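Local coordinates for protein beta-n-acetylhexosaminidase (Streptococcus pneumoniae, PDB 4AZI) that probably removes terminal beta-linked N-acetylglucosamine residues from glycans, as a family 20 exo-glycosidase catalytic module, at residues Val31-Glu36 with Glu341-Met346; Ser106-Leu111 with Tyr356-Tyr361; Ala348-Asn353 with Leu397-Gln402; Lys390-Tyr395 with Asp406-Asn411. The protein carries 2 engineered substitutions. All coordinates share one frame; numbering follows the deposited sequence.

In the fold
Contacts 1, 2 and 3 lie together at one side of an eight-stranded beta/alpha barrel, their centres about 11 to 13 Å apart, and touch one another; contact 4 lies farther out, its centre about 24 Å from that of contact 1, but touches contact 2. Contact 1 pairs helix 24-37, after the first strand, with helix 339-352, after the last. Contact 3 reuses helix 339-352 near its C-terminal end. Contact 2 joins the turn leading into strand 110-117 to the chain leaving that helix, and contact 4 packs helix 402-414 against the chain at the end of helix 380-391. Along the sequence contacts 1 and 2, 2 and 3, and 3 and 4 cross. Together they carry the structure from barrel closure to the C-terminal helices.

Contact 1 (Val31-Glu36 with Glu341-Met346); sequences VDKASE and EIFELM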
loop_
_atom_site.group_PDB
_atom_site.type_symbol
_atom_site.label_atom_id
_atom_site.label_comp_id
_atom_site.label_asym_id
_atom_site.label_seq_id
_atom_site.Cartn_x
_atom_site.Cartn_y
_atom_site.Cartn_z
ATOM N N VAL A 31 -11.025 -2.944 -7.146
ATOM C CA VAL A 31 -11.941 -2.612 -6.039
ATOM C C VAL A 31 -13.150 -3.562 -6.017
ATOM O O VAL A 31 -13.490 -4.121 -4.969
ATOM C CB VAL A 31 -12.426 -1.137 -6.134
ATOM C CG1 VAL A 31 -13.671 -0.901 -5.287
ATOM C CG2 VAL A 31 -11.319 -0.176 -5.726
ATOM N N ASP A 32 -13.767 -3.735 -7.190
ATOM C CA ASP A 32 -14.883 -4.667 -7.413
ATOM C C ASP A 32 -14.555 -6.088 -6.988
ATOM O O ASP A 32 -15.324 -6.721 -6.262
ATOM C CB ASP A 32 -15.255 -4.709 -8.903
ATOM C CG ASP A 32 -15.961 -3.459 -9.372
ATOM O OD1 ASP A 32 -16.351 -2.633 -8.524
ATOM O OD2 ASP A 32 -16.137 -3.322 -10.602
ATOM N N LYS A 33 -13.419 -6.589 -7.473
ATOM C CA LYS A 33 -12.965 -7.931 -7.148
ATOM C C LYS A 33 -12.640 -8.068 -5.672
ATOM O O LYS A 33 -12.919 -9.103 -5.083
ATOM C CB LYS A 33 -11.750 -8.327 -7.993
ATOM C CG LYS A 33 -11.475 -9.822 -8.010
ATOM C CD LYS A 33 -12.617 -10.584 -8.668
ATOM C CE LYS A 33 -12.394 -12.083 -8.620
ATOM N NZ LYS A 33 -13.552 -12.824 -9.209
ATOM N N ALA A 34 -12.054 -7.028 -5.081
ATOM C CA ALA A 34 -11.773 -7.026 -3.640
ATOM C C ALA A 34 -13.065 -7.055 -2.826
ATOM O O ALA A 34 -13.173 -7.788 -1.847
ATOM C CB ALA A 34 -10.925 -5.826 -3.257
ATOM N N SER A 35 -14.046 -6.266 -3.251
ATOM C CA SER A 35 -15.345 -6.209 -2.583
ATOM C C SER A 35 -16.096 -7.543 -2.626
ATOM O O SER A 35 -16.754 -7.917 -1.653
ATOM C CB SER A 35 -16.218 -5.110 -3.183
ATOM O OG SER A 35 -17.476 -5.091 -2.535
ATOM N N GLU A 36 -16.002 -8.256 -3.748
ATOM C CA GLU A 36 -16.715 -9.517 -3.878
ATOM C C GLU A 36 -16.052 -10.614 -3.050
ATOM O O GLU A 36 -16.735 -11.487 -2.497
ATOM C CB GLU A 36 -16.822 -9.944 -5.346
ATOM C CG GLU A 36 -15.800 -10.985 -5.774
ATOM C CD GLU A 36 -16.190 -11.716 -7.047
ATOM O OE1 GLU A 36 -16.389 -11.042 -8.080
ATOM O OE2 GLU A 36 -16.287 -12.962 -7.009
ATOM N N GLU A 341 -4.742 -13.000 -13.716
ATOM C CA GLU A 341 -3.700 -13.528 -12.834
ATOM C C GLU A 341 -3.885 -12.974 -11.423
ATOM O O GLU A 341 -3.866 -13.722 -10.446
ATOM C CB GLU A 341 -2.311 -13.162 -13.347
ATOM C CG GLU A 341 -1.879 -13.880 -14.611
ATOM C CD GLU A 341 -0.498 -13.452 -15.066
ATOM O OE1 GLU A 341 -0.073 -12.333 -14.720
ATOM O OE2 GLU A 341 0.175 -14.236 -15.765
ATOM N N ILE A 342 -4.074 -11.660 -11.338
ATOM C CA ILE A 342 -4.242 -10.959 -10.061
ATOM C C ILE A 342 -5.512 -11.424 -9.352
ATOM O O ILE A 342 -5.521 -11.591 -8.136
ATOM C CB ILE A 342 -4.232 -9.423 -10.262
ATOM C CG1 ILE A 342 -2.794 -8.915 -10.425
ATOM C CG2 ILE A 342 -4.866 -8.697 -9.080
ATOM C CD1 ILE A 342 -2.085 -9.363 -11.689
ATOM N N PHE A 343 -6.563 -11.654 -10.136
ATOM C CA PHE A 343 -7.847 -12.120 -9.619
ATOM C C PHE A 343 -7.743 -13.542 -9.072
ATOM O O PHE A 343 -8.296 -13.835 -8.011
ATOM C CB PHE A 343 -8.938 -12.014 -10.696
ATOM C CG PHE A 343 -9.445 -10.609 -10.930
ATOM C CD1 PHE A 343 -8.787 -9.501 -10.393
ATOM C CD2 PHE A 343 -10.574 -10.394 -11.718
ATOM C CE1 PHE A 343 -9.258 -8.213 -10.614
ATOM C CE2 PHE A 343 -11.051 -9.105 -11.945
ATOM C CZ PHE A 343 -10.391 -8.015 -11.393
ATOM N N GLU A 344 -7.027 -14.419 -9.771
ATOM C CA GLU A 344 -6.814 -15.773 -9.249
ATOM C C GLU A 344 -6.037 -15.746 -7.922
ATOM O O GLU A 344 -6.378 -16.461 -6.977
ATOM C CB GLU A 344 -6.108 -16.675 -10.265
ATOM C CG GLU A 344 -5.995 -18.119 -9.783
ATOM C CD GLU A 344 -5.148 -19.004 -10.679
ATOM O OE1 GLU A 344 -4.590 -18.504 -11.678
ATOM O OE2 GLU A 344 -5.033 -20.208 -10.370
ATOM N N LEU A 345 -5.002 -14.912 -7.859
ATOM C CA LEU A 345 -4.199 -14.785 -6.647
ATOM C C LEU A 345 -5.043 -14.256 -5.482
ATOM O O LEU A 345 -5.016 -14.823 -4.387
ATOM C CB LEU A 345 -2.974 -13.895 -6.904
ATOM C CG LEU A 345 -1.882 -13.777 -5.837
ATOM C CD1 LEU A 345 -1.406 -15.132 -5.336
ATOM C CD2 LEU A 345 -0.709 -12.976 -6.386
ATOM N N MET A 346 -5.803 -13.189 -5.738
ATOM C CA MET A 346 -6.726 -12.633 -4.756
ATOM C C MET A 346 -7.756 -13.649 -4.273
ATOM O O MET A 346 -8.018 -13.734 -3.081
ATOM C CB MET A 346 -7.451 -11.409 -5.316
ATOM C CG MET A 346 -6.569 -10.187 -5.473
ATOM S SD MET A 346 -7.425 -8.869 -6.338
ATOM C CE MET A 346 -8.577 -8.328 -5.073
#
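Lys33 lays its aliphatic chain across one face of the Phe343 ring. Its CG is anti to the backbone N (chi1 -163°), and a bend at chi2 (64°) lays CG and CD along the ring face: CB lies 3.6 Å from Phe343 CE1, CG sits above the centre, 3.6 Å from the ring centroid in a CH-pi contact, and CD passes on to 3.7 Å from Phe343 CD2. A lysine suits this partly exposed place because its aliphatic stem covers the aromatic while the ammonium continues past it, where NZ forms a salt bridge of 3.5 Å with Glu36 OE2 one turn on. Next, buried Ala34 offers a small methyl, and Met346 packs beside it. The methionine chain bends at chi3, bringing CE 3.9 Å from Ala34 CB and 3.7 Å from Ala34 N. Farther along, Glu36 serves the contact indirectly, as the charge partner of Lys33. The axes of segments 31-36 and 341-346 are nearly parallel, passing 10.7 Å apart at -20°. Helix 24-37 follows the first barrel strand and helix 339-352 the last, so this packing closes the outer helical layer of a TIM barrel.

Contact 2 (Ser106-Leu111 with Tyr356-Tyr361); sequences SKDIGL and YFRANY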
loop_
_atom_site.group_PDB
_atom_site.type_symbol
_atom_site.label_atom_id
_atom_site.label_comp_id
_atom_site.label_asym_id
_atom_site.label_seq_id
_atom_site.Cartn_x
_atom_site.Cartn_y
_atom_site.Cartn_z
ATOM N N SER A 106 -18.192 3.327 -1.336
ATOM C CA SER A 106 -19.550 2.814 -1.567
ATOM C C SER A 106 -19.636 1.287 -1.450
ATOM O O SER A 106 -20.712 0.721 -1.245
ATOM C CB SER A 106 -20.086 3.274 -2.935
ATOM O OG SER A 106 -19.476 2.564 -3.999
ATOM N N LYS A 107 -18.490 0.629 -1.582
ATOM C CA LYS A 107 -18.410 -0.812 -1.423
ATOM C C LYS A 107 -17.675 -1.216 -0.137
ATOM O O LYS A 107 -17.205 -2.352 -0.022
ATOM C CB LYS A 107 -17.751 -1.429 -2.655
ATOM C CG LYS A 107 -18.644 -1.391 -3.889
ATOM C CD LYS A 107 -17.847 -1.650 -5.153
ATOM C CE LYS A 107 -18.703 -1.434 -6.393
ATOM N NZ LYS A 107 -19.790 -2.446 -6.471
ATOM N N ASP A 108 -17.600 -0.285 0.823
ATOM C CA ASP A 108 -16.929 -0.486 2.119
ATOM C C ASP A 108 -15.476 -0.976 1.954
ATOM O O ASP A 108 -14.992 -1.807 2.717
ATOM C CB ASP A 108 -17.740 -1.437 3.030
ATOM C CG ASP A 108 -19.105 -0.864 3.438
ATOM O OD1 ASP A 108 -19.231 0.366 3.624
ATOM O OD2 ASP A 108 -20.057 -1.659 3.591
ATOM N N ILE A 109 -14.801 -0.456 0.934
ATOM C CA ILE A 109 -13.388 -0.722 0.682
ATOM C C ILE A 109 -12.633 0.575 0.977
ATOM O O ILE A 109 -12.960 1.625 0.428
ATOM C CB ILE A 109 -13.142 -1.163 -0.790
ATOM C CG1 ILE A 109 -13.825 -2.507 -1.115
ATOM C CG2 ILE A 109 -11.655 -1.227 -1.119
ATOM C CD1 ILE A 109 -13.414 -3.688 -0.251
ATOM N N GLY A 110 -11.643 0.512 1.858
ATOM C CA GLY A 110 -10.769 1.651 2.068
ATOM C C GLY A 110 -9.688 1.733 1.005
ATOM O O GLY A 110 -9.357 0.738 0.363
ATOM N N LEU A 111 -9.152 2.927 0.792
ATOM C CA LEU A 111 -7.928 3.070 0.014
ATOM C C LEU A 111 -6.760 3.428 0.940
ATOM O O LEU A 111 -6.887 4.278 1.822
ATOM C CB LEU A 111 -8.072 4.125 -1.090
ATOM C CG LEU A 111 -6.843 4.204 -2.007
ATOM C CD1 LEU A 111 -7.007 3.315 -3.234
ATOM C CD2 LEU A 111 -6.547 5.635 -2.416
ATOM N N TYR A 356 -11.736 -14.965 7.697
ATOM C CA TYR A 356 -11.271 -13.582 7.752
ATOM C C TYR A 356 -11.934 -12.668 6.730
ATOM O O TYR A 356 -12.092 -11.475 6.973
ATOM C CB TYR A 356 -9.747 -13.523 7.602
ATOM C CG TYR A 356 -9.018 -14.028 8.827
ATOM C CD1 TYR A 356 -8.770 -13.188 9.911
ATOM C CD2 TYR A 356 -8.586 -15.351 8.904
ATOM C CE1 TYR A 356 -8.113 -13.652 11.034
ATOM C CE2 TYR A 356 -7.923 -15.822 10.024
ATOM C CZ TYR A 356 -7.692 -14.967 11.078
ATOM O OH TYR A 356 -7.041 -15.439 12.186
ATOM N N PHE A 357 -12.320 -13.236 5.595
ATOM C CA PHE A 357 -12.896 -12.465 4.500
ATOM C C PHE A 357 -14.412 -12.396 4.562
ATOM O O PHE A 357 -15.074 -13.376 4.916
ATOM C CB PHE A 357 -12.434 -13.044 3.160
ATOM C CG PHE A 357 -10.989 -12.763 2.855
ATOM C CD1 PHE A 357 -9.972 -13.452 3.517
ATOM C CD2 PHE A 357 -10.639 -11.787 1.928
ATOM C CE1 PHE A 357 -8.638 -13.181 3.246
ATOM C CE2 PHE A 357 -9.305 -11.514 1.652
ATOM C CZ PHE A 357 -8.303 -12.212 2.310
ATOM N N ARG A 358 -14.957 -11.235 4.206
ATOM C CA ARG A 358 -16.403 -11.039 4.159
ATOM C C ARG A 358 -17.040 -11.856 3.050
ATOM O O ARG A 358 -16.395 -12.174 2.039
ATOM C CB ARG A 358 -16.755 -9.561 3.935
ATOM C CG ARG A 358 -16.556 -8.657 5.144
ATOM C CD ARG A 358 -17.075 -7.256 4.859
ATOM N NE ARG A 358 -18.495 -7.123 5.180
ATOM C CZ ARG A 358 -19.272 -6.101 4.815
ATOM N NH1 ARG A 358 -18.781 -5.096 4.091
ATOM N NH2 ARG A 358 -20.553 -6.085 5.180
ATOM N N ALA A 359 -18.313 -12.193 3.252
ATOM C CA ALA A 359 -19.171 -12.672 2.171
ATOM C C ALA A 359 -19.317 -11.566 1.121
ATOM O O ALA A 359 -18.924 -10.420 1.354
ATOM C CB ALA A 359 -20.529 -13.073 2.728
ATOM N N ASN A 360 -19.862 -11.910 -0.040
ATOM C CA ASN A 360 -20.059 -10.947 -1.115
ATOM C C ASN A 360 -21.396 -10.231 -0.965
ATOM O O ASN A 360 -22.459 -10.837 -1.130
ATOM C CB ASN A 360 -19.955 -11.638 -2.481
ATOM C CG ASN A 360 -20.135 -10.684 -3.650
ATOM O OD1 ASN A 360 -20.332 -9.476 -3.483
ATOM N ND2 ASN A 360 -20.068 -11.232 -4.854
ATOM N N TYR A 361 -21.320 -8.936 -0.675
ATOM C CA TYR A 361 -22.492 -8.116 -0.376
ATOM C C TYR A 361 -22.989 -7.280 -1.549
ATOM O O TYR A 361 -23.860 -6.422 -1.373
ATOM C CB TYR A 361 -22.211 -7.227 0.848
ATOM C CG TYR A 361 -22.411 -7.980 2.138
ATOM C CD1 TYR A 361 -23.674 -8.067 2.720
ATOM C CD2 TYR A 361 -21.347 -8.638 2.760
ATOM C CE1 TYR A 361 -23.875 -8.774 3.892
ATOM C CE2 TYR A 361 -21.536 -9.349 3.931
ATOM C CZ TYR A 361 -22.807 -9.416 4.487
ATOM O OH TYR A 361 -23.009 -10.123 5.645
HETATM O O HOH W 1 -15.845 -4.471 3.591
HETATM O O HOH W 2 -22.121 -3.201 4.160
#
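Asp108 and Arg358 meet loosely at the surface, with two waters joining them, where a Schellman motif ends helix 94-106 ahead of barrel strand 110-117. Asp108 is the C-prime residue of that motif, with a positive phi of 53°, a position most often taken by glycine; the aspartate that adopts it here keeps its carboxylate in solvent. Its CG stands beside the backbone N, and OD2 approaches the edge of the Arg358 guanidinium, near its plane. The resulting salt bridge is long, 3.7 Å from Asp108 OD2 to Arg358 NH1, and at this distance the pair attracts without a direct hydrogen bond; the two flat groups are turned 36° apart.

Arg358 also starts with CG beside its backbone N, and a bend at chi3 (88°) swings the guanidinium over the Tyr361 ring. There each group lies against a face of the other: Tyr361 CD2 is 3.5 Å above the guanidinium plane, offset toward the rim. The ring probably helps fix how the cation is turned. The firmer polar tie of NH2 is to the carbonyl of Tyr395, which links this segment to the C-terminal region. Two waters complete the bridge, both in the guanidinium plane. One accepts a weak bond from Arg358 NH2 and donates to Asp108 OD2 at 2.6 Å. The other donates to the backbone Asp108 O at 2.9 Å and accepts from Arg358 NH1 at 3.0 Å.

Contact 3 (Ala348-Asn353 with Leu397-Gln402); sequences AFADHN and LNRNKQ
Arg399 reaches from an Asx turn to Ala350 and Asp351 near the C-terminal end of helix 339-352, one of the outer helices of the barrel. In that turn Asn398 OD1 accepts from Asn400 N at 2.9 Å, which shapes the backbone on either side of the arginine. From CB the chain sets off with CG anti to the backbone N (chi1 -160°) and runs extended through CG and CD to NE, carrying the head group to the helix; Leu37 of helix 24-37 also packs against this side chain. CD settles on the helix, 3.8 Å from Ala350 O and 3.9 Å from Ala350 CB, where the short alanine lets the arginine come close. NE then donates to Asp351 OD1 at 2.8 Å, nearly along the C-O axis. Beyond CZ the chain forks: NH1 points toward the carbonyl of Glu36 without bonding to it, while NH2 turns back to the aspartate. The grip is thus side-on, two nitrogens sharing one oxygen that lies in the guanidinium plane, so both bonds are bent, to about 145°. The carboxylate is tilted 27° from the guanidinium. NH2 reaches Asp351 OD1 at 2.8 Å on its syn side, from the same face of the carboxylate as NE.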
loop_
_atom_site.group_PDB
_atom_site.type_symbol
_atom_site.label_atom_id
_atom_site.label_comp_id
_atom_site.label_asym_id
_atom_site.label_seq_id
_atom_site.Cartn_x
_atom_site.Cartn_y
_atom_site.Cartn_z
ATOM N N ALA A 348 -7.624 -17.010 -4.373
ATOM C CA ALA A 348 -6.941 -18.055 -3.605
ATOM C C ALA A 348 -6.702 -17.664 -2.138
ATOM O O ALA A 348 -6.981 -18.450 -1.231
ATOM C CB ALA A 348 -5.633 -18.436 -4.280
ATOM N N PHE A 349 -6.203 -16.448 -1.918
ATOM C CA PHE A 349 -5.979 -15.913 -0.561
ATOM C C PHE A 349 -7.299 -15.815 0.225
ATOM O O PHE A 349 -7.354 -16.178 1.398
ATOM C CB PHE A 349 -5.269 -14.552 -0.635
ATOM C CG PHE A 349 -4.662 -14.087 0.672
ATOM C CD1 PHE A 349 -3.984 -14.973 1.513
ATOM C CD2 PHE A 349 -4.735 -12.743 1.041
ATOM C CE1 PHE A 349 -3.419 -14.529 2.708
ATOM C CE2 PHE A 349 -4.172 -12.296 2.232
ATOM C CZ PHE A 349 -3.509 -13.190 3.064
ATOM N N ALA A 350 -8.359 -15.344 -0.431
ATOM C CA ALA A 350 -9.676 -15.271 0.206
ATOM C C ALA A 350 -10.225 -16.668 0.507
ATOM O O ALA A 350 -10.732 -16.913 1.602
ATOM C CB ALA A 350 -10.650 -14.478 -0.653
ATOM N N ASP A 351 -10.103 -17.579 -0.461
ATOM C CA ASP A 351 -10.617 -18.949 -0.312
ATOM C C ASP A 351 -9.929 -19.761 0.780
ATOM O O ASP A 351 -10.569 -20.578 1.445
ATOM C CB ASP A 351 -10.573 -19.703 -1.644
ATOM C CG ASP A 351 -11.727 -19.339 -2.555
ATOM O OD1 ASP A 351 -12.691 -18.700 -2.078
ATOM O OD2 ASP A 351 -11.679 -19.688 -3.749
ATOM N N HIS A 352 -8.634 -19.537 0.962
ATOM C CA HIS A 352 -7.879 -20.219 2.010
ATOM C C HIS A 352 -8.139 -19.654 3.381
ATOM O O HIS A 352 -7.775 -20.266 4.383
ATOM C CB HIS A 352 -6.384 -20.191 1.703
ATOM C CG HIS A 352 -5.956 -21.203 0.668
ATOM N ND1 HIS A 352 -6.162 -22.529 0.817
ATOM C CD2 HIS A 352 -5.295 -21.043 -0.546
ATOM C CE1 HIS A 352 -5.670 -23.180 -0.252
ATOM N NE2 HIS A 352 -5.141 -22.271 -1.086
ATOM N N ASN A 353 -8.769 -18.480 3.442
ATOM C CA ASN A 353 -8.985 -17.772 4.711
ATOM C C ASN A 353 -10.415 -17.252 4.870
ATOM O O ASN A 353 -10.622 -16.074 5.189
ATOM C CB ASN A 353 -8.002 -16.606 4.827
ATOM C CG ASN A 353 -6.574 -17.063 5.017
ATOM O OD1 ASN A 353 -6.215 -17.561 6.079
ATOM N ND2 ASN A 353 -5.746 -16.868 3.998
ATOM N N LEU A 397 -21.635 -11.468 7.852
ATOM C CA LEU A 397 -21.308 -12.811 7.361
ATOM C C LEU A 397 -19.939 -12.882 6.676
ATOM O O LEU A 397 -19.559 -11.981 5.927
ATOM C CB LEU A 397 -22.419 -13.351 6.438
ATOM C CG LEU A 397 -23.796 -13.562 7.101
ATOM C CD1 LEU A 397 -24.886 -13.771 6.060
ATOM C CD2 LEU A 397 -23.775 -14.717 8.094
ATOM N N ASN A 398 -19.203 -13.954 6.962
ATOM C CA ASN A 398 -17.899 -14.179 6.344
ATOM C C ASN A 398 -18.042 -15.019 5.078
ATOM O O ASN A 398 -19.153 -15.440 4.735
ATOM C CB ASN A 398 -16.876 -14.764 7.342
ATOM C CG ASN A 398 -17.219 -16.174 7.814
ATOM O OD1 ASN A 398 -17.766 -16.988 7.072
ATOM N ND2 ASN A 398 -16.868 -16.471 9.058
ATOM N N ARG A 399 -16.925 -15.261 4.399
ATOM C CA ARG A 399 -16.915 -15.982 3.117
ATOM C C ARG A 399 -17.421 -17.452 3.196
ATOM O O ARG A 399 -17.799 -18.045 2.184
ATOM C CB ARG A 399 -15.517 -15.887 2.486
ATOM C CG ARG A 399 -15.470 -16.161 0.991
ATOM C CD ARG A 399 -14.132 -15.783 0.367
ATOM N NE ARG A 399 -13.959 -16.441 -0.931
ATOM C CZ ARG A 399 -14.502 -16.025 -2.076
ATOM N NH1 ARG A 399 -15.254 -14.933 -2.113
ATOM N NH2 ARG A 399 -14.299 -16.708 -3.193
ATOM N N ASN A 400 -17.458 -18.024 4.393
ATOM C CA ASN A 400 -18.050 -19.353 4.583
ATOM C C ASN A 400 -19.560 -19.391 4.366
ATOM O O ASN A 400 -20.125 -20.462 4.141
ATOM C CB ASN A 400 -17.737 -19.889 5.977
ATOM C CG ASN A 400 -16.301 -20.335 6.116
ATOM O OD1 ASN A 400 -15.836 -21.179 5.356
ATOM N ND2 ASN A 400 -15.587 -19.766 7.088
ATOM N N LYS A 401 -20.198 -18.221 4.418
ATOM C CA LYS A 401 -21.658 -18.135 4.504
ATOM C C LYS A 401 -22.339 -17.402 3.341
ATOM O O LYS A 401 -23.320 -16.670 3.546
ATOM C CB LYS A 401 -22.063 -17.503 5.842
ATOM C CG LYS A 401 -21.642 -18.299 7.067
ATOM C CD LYS A 401 -22.398 -19.617 7.176
ATOM C CE LYS A 401 -21.738 -20.559 8.177
ATOM N NZ LYS A 401 -21.923 -20.097 9.579
ATOM N N GLN A 402 -21.841 -17.615 2.127
ATOM C CA GLN A 402 -22.439 -16.987 0.947
ATOM C C GLN A 402 -23.856 -17.496 0.687
ATOM O O GLN A 402 -24.773 -16.703 0.485
ATOM C CB GLN A 402 -21.567 -17.181 -0.300
ATOM C CG GLN A 402 -21.943 -16.267 -1.456
ATOM C CD GLN A 402 -21.932 -14.796 -1.074
ATOM O OE1 GLN A 402 -21.004 -14.316 -0.420
ATOM N NE2 GLN A 402 -22.968 -14.073 -1.476
#

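Contact 4 (Lys390-Tyr395 with Asp406-Asn411); sequences KTALNY and DTLVAN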
loop_
_atom_site.group_PDB
_atom_site.type_symbol
_atom_site.label_atom_id
_atom_site.label_comp_id
_atom_site.label_asym_id
_atom_site.label_seq_id
_atom_site.Cartn_x
_atom_site.Cartn_y
_atom_site.Cartn_z
ATOM N N LYS A 390 -35.906 -6.833 5.318
ATOM C CA LYS A 390 -34.807 -5.910 5.567
ATOM C C LYS A 390 -34.221 -6.141 6.962
ATOM O O LYS A 390 -33.002 -6.136 7.138
ATOM C CB LYS A 390 -35.270 -4.459 5.409
ATOM N N THR A 391 -35.094 -6.366 7.942
ATOM C CA THR A 391 -34.680 -6.644 9.318
ATOM C C THR A 391 -33.885 -7.953 9.409
ATOM O O THR A 391 -33.020 -8.102 10.277
ATOM C CB THR A 391 -35.896 -6.699 10.272
ATOM O OG1 THR A 391 -36.759 -5.586 10.010
ATOM C CG2 THR A 391 -35.451 -6.646 11.735
ATOM N N ALA A 392 -34.171 -8.880 8.495
ATOM C CA ALA A 392 -33.558 -10.212 8.489
ATOM C C ALA A 392 -32.149 -10.244 7.877
ATOM O O ALA A 392 -31.437 -11.240 8.004
ATOM C CB ALA A 392 -34.472 -11.204 7.782
ATOM N N LEU A 393 -31.756 -9.152 7.225
ATOM C CA LEU A 393 -30.437 -9.039 6.602
ATOM C C LEU A 393 -29.310 -9.089 7.634
ATOM O O LEU A 393 -29.397 -8.457 8.684
ATOM C CB LEU A 393 -30.340 -7.745 5.787
ATOM C CG LEU A 393 -31.320 -7.555 4.621
ATOM C CD1 LEU A 393 -31.090 -6.214 3.939
ATOM C CD2 LEU A 393 -31.239 -8.697 3.618
ATOM N N ASN A 394 -28.269 -9.862 7.332
ATOM C CA ASN A 394 -27.114 -10.007 8.218
ATOM C C ASN A 394 -25.885 -9.427 7.524
ATOM O O ASN A 394 -25.420 -9.979 6.522
ATOM C CB ASN A 394 -26.889 -11.485 8.567
ATOM C CG ASN A 394 -25.836 -11.693 9.648
ATOM O OD1 ASN A 394 -24.984 -10.839 9.890
ATOM N ND2 ASN A 394 -25.883 -12.859 10.293
ATOM N N TYR A 395 -25.368 -8.321 8.061
ATOM C CA TYR A 395 -24.208 -7.642 7.473
ATOM C C TYR A 395 -22.861 -8.177 7.980
ATOM O O TYR A 395 -21.801 -7.715 7.553
ATOM C CB TYR A 395 -24.320 -6.122 7.667
ATOM C CG TYR A 395 -25.427 -5.507 6.836
ATOM C CD1 TYR A 395 -25.186 -5.093 5.527
ATOM C CD2 TYR A 395 -26.719 -5.354 7.350
ATOM C CE1 TYR A 395 -26.194 -4.534 4.754
ATOM C CE2 TYR A 395 -27.736 -4.796 6.581
ATOM C CZ TYR A 395 -27.466 -4.388 5.286
ATOM O OH TYR A 395 -28.459 -3.833 4.507
ATOM N N ASP A 406 -27.146 -15.314 0.439
ATOM C CA ASP A 406 -27.935 -15.372 -0.790
ATOM C C ASP A 406 -29.418 -15.624 -0.525
ATOM O O ASP A 406 -30.273 -14.984 -1.135
ATOM C CB ASP A 406 -27.367 -16.426 -1.743
ATOM C CG ASP A 406 -25.956 -16.090 -2.220
ATOM O OD1 ASP A 406 -25.546 -14.911 -2.162
ATOM O OD2 ASP A 406 -25.252 -17.016 -2.661
ATOM N N THR A 407 -29.708 -16.545 0.397
ATOM C CA THR A 407 -31.079 -16.832 0.841
ATOM C C THR A 407 -31.737 -15.583 1.412
ATOM O O THR A 407 -32.899 -15.304 1.128
ATOM C CB THR A 407 -31.109 -17.949 1.909
ATOM O OG1 THR A 407 -30.391 -19.092 1.432
ATOM C CG2 THR A 407 -32.558 -18.349 2.262
ATOM N N LEU A 408 -30.985 -14.835 2.219
ATOM C CA LEU A 408 -31.480 -13.586 2.797
ATOM C C LEU A 408 -31.784 -12.544 1.728
ATOM O O LEU A 408 -32.784 -11.834 1.827
ATOM C CB LEU A 408 -30.502 -13.025 3.835
ATOM C CG LEU A 408 -30.347 -13.806 5.146
ATOM C CD1 LEU A 408 -29.313 -13.146 6.043
ATOM C CD2 LEU A 408 -31.676 -13.957 5.884
ATOM N N VAL A 409 -30.928 -12.459 0.709
ATOM C CA VAL A 409 -31.154 -11.538 -0.411
ATOM C C VAL A 409 -32.354 -11.989 -1.253
ATOM O O VAL A 409 -33.182 -11.163 -1.650
ATOM C CB VAL A 409 -29.895 -11.362 -1.301
ATOM C CG1 VAL A 409 -30.202 -10.477 -2.504
ATOM C CG2 VAL A 409 -28.747 -10.765 -0.498
ATOM N N ALA A 410 -32.438 -13.294 -1.512
ATOM C CA ALA A 410 -33.562 -13.881 -2.251
ATOM C C ALA A 410 -34.905 -13.563 -1.584
ATOM O O ALA A 410 -35.858 -13.187 -2.263
ATOM C CB ALA A 410 -33.378 -15.387 -2.405
ATOM N N ASN A 411 -34.965 -13.702 -0.258
ATOM C CA ASN A 411 -36.149 -13.317 0.519
ATOM C C ASN A 411 -36.470 -11.828 0.389
ATOM O O ASN A 411 -37.637 -11.440 0.368
ATOM C CB ASN A 411 -35.985 -13.695 1.999
ATOM C CG ASN A 411 -35.903 -15.200 2.223
ATOM O OD1 ASN A 411 -36.298 -15.998 1.368
ATOM N ND2 ASN A 411 -35.392 -15.593 3.386
#
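Leu408 of helix 402-414 pushes its branched end against the backbone of Ala392 to Asn394, near the C-terminal end of helix 380-391, and this is the tight part of the contact. CG stands beside the leucine's own backbone N (chi1 -69°), and this torsion, with chi2 at 178°, carries the fork to the neighbouring chain. The two methyls straddle one carbonyl: Leu408 CD1 and CD2 each lie 3.5 Å from Ala392 O. CD1 also abuts the next peptide, 3.7 Å from Asn394 N, and meets the stem of that side chain, 3.9 Å from Asn394 CB. Asn394 sends its amide elsewhere, OD1 accepting from Asn396 N, so it can offer carbon here and polarity to its own turn. On the flank turned to helix 362-368, Leu393 sets CD2 3.9 Å from Leu408 O while also packing on Leu364.

Toward the surface the fit slackens. The methyl of exposed Ala392 is only loosely met, its CB 4.4 Å from Leu408 CD2. With neither a hydrogen bond nor a salt bridge across the two segments, cohesion here rests on van der Waals contact and the partial burial of the leucine methyls, forces that fix proximity more than exact orientation.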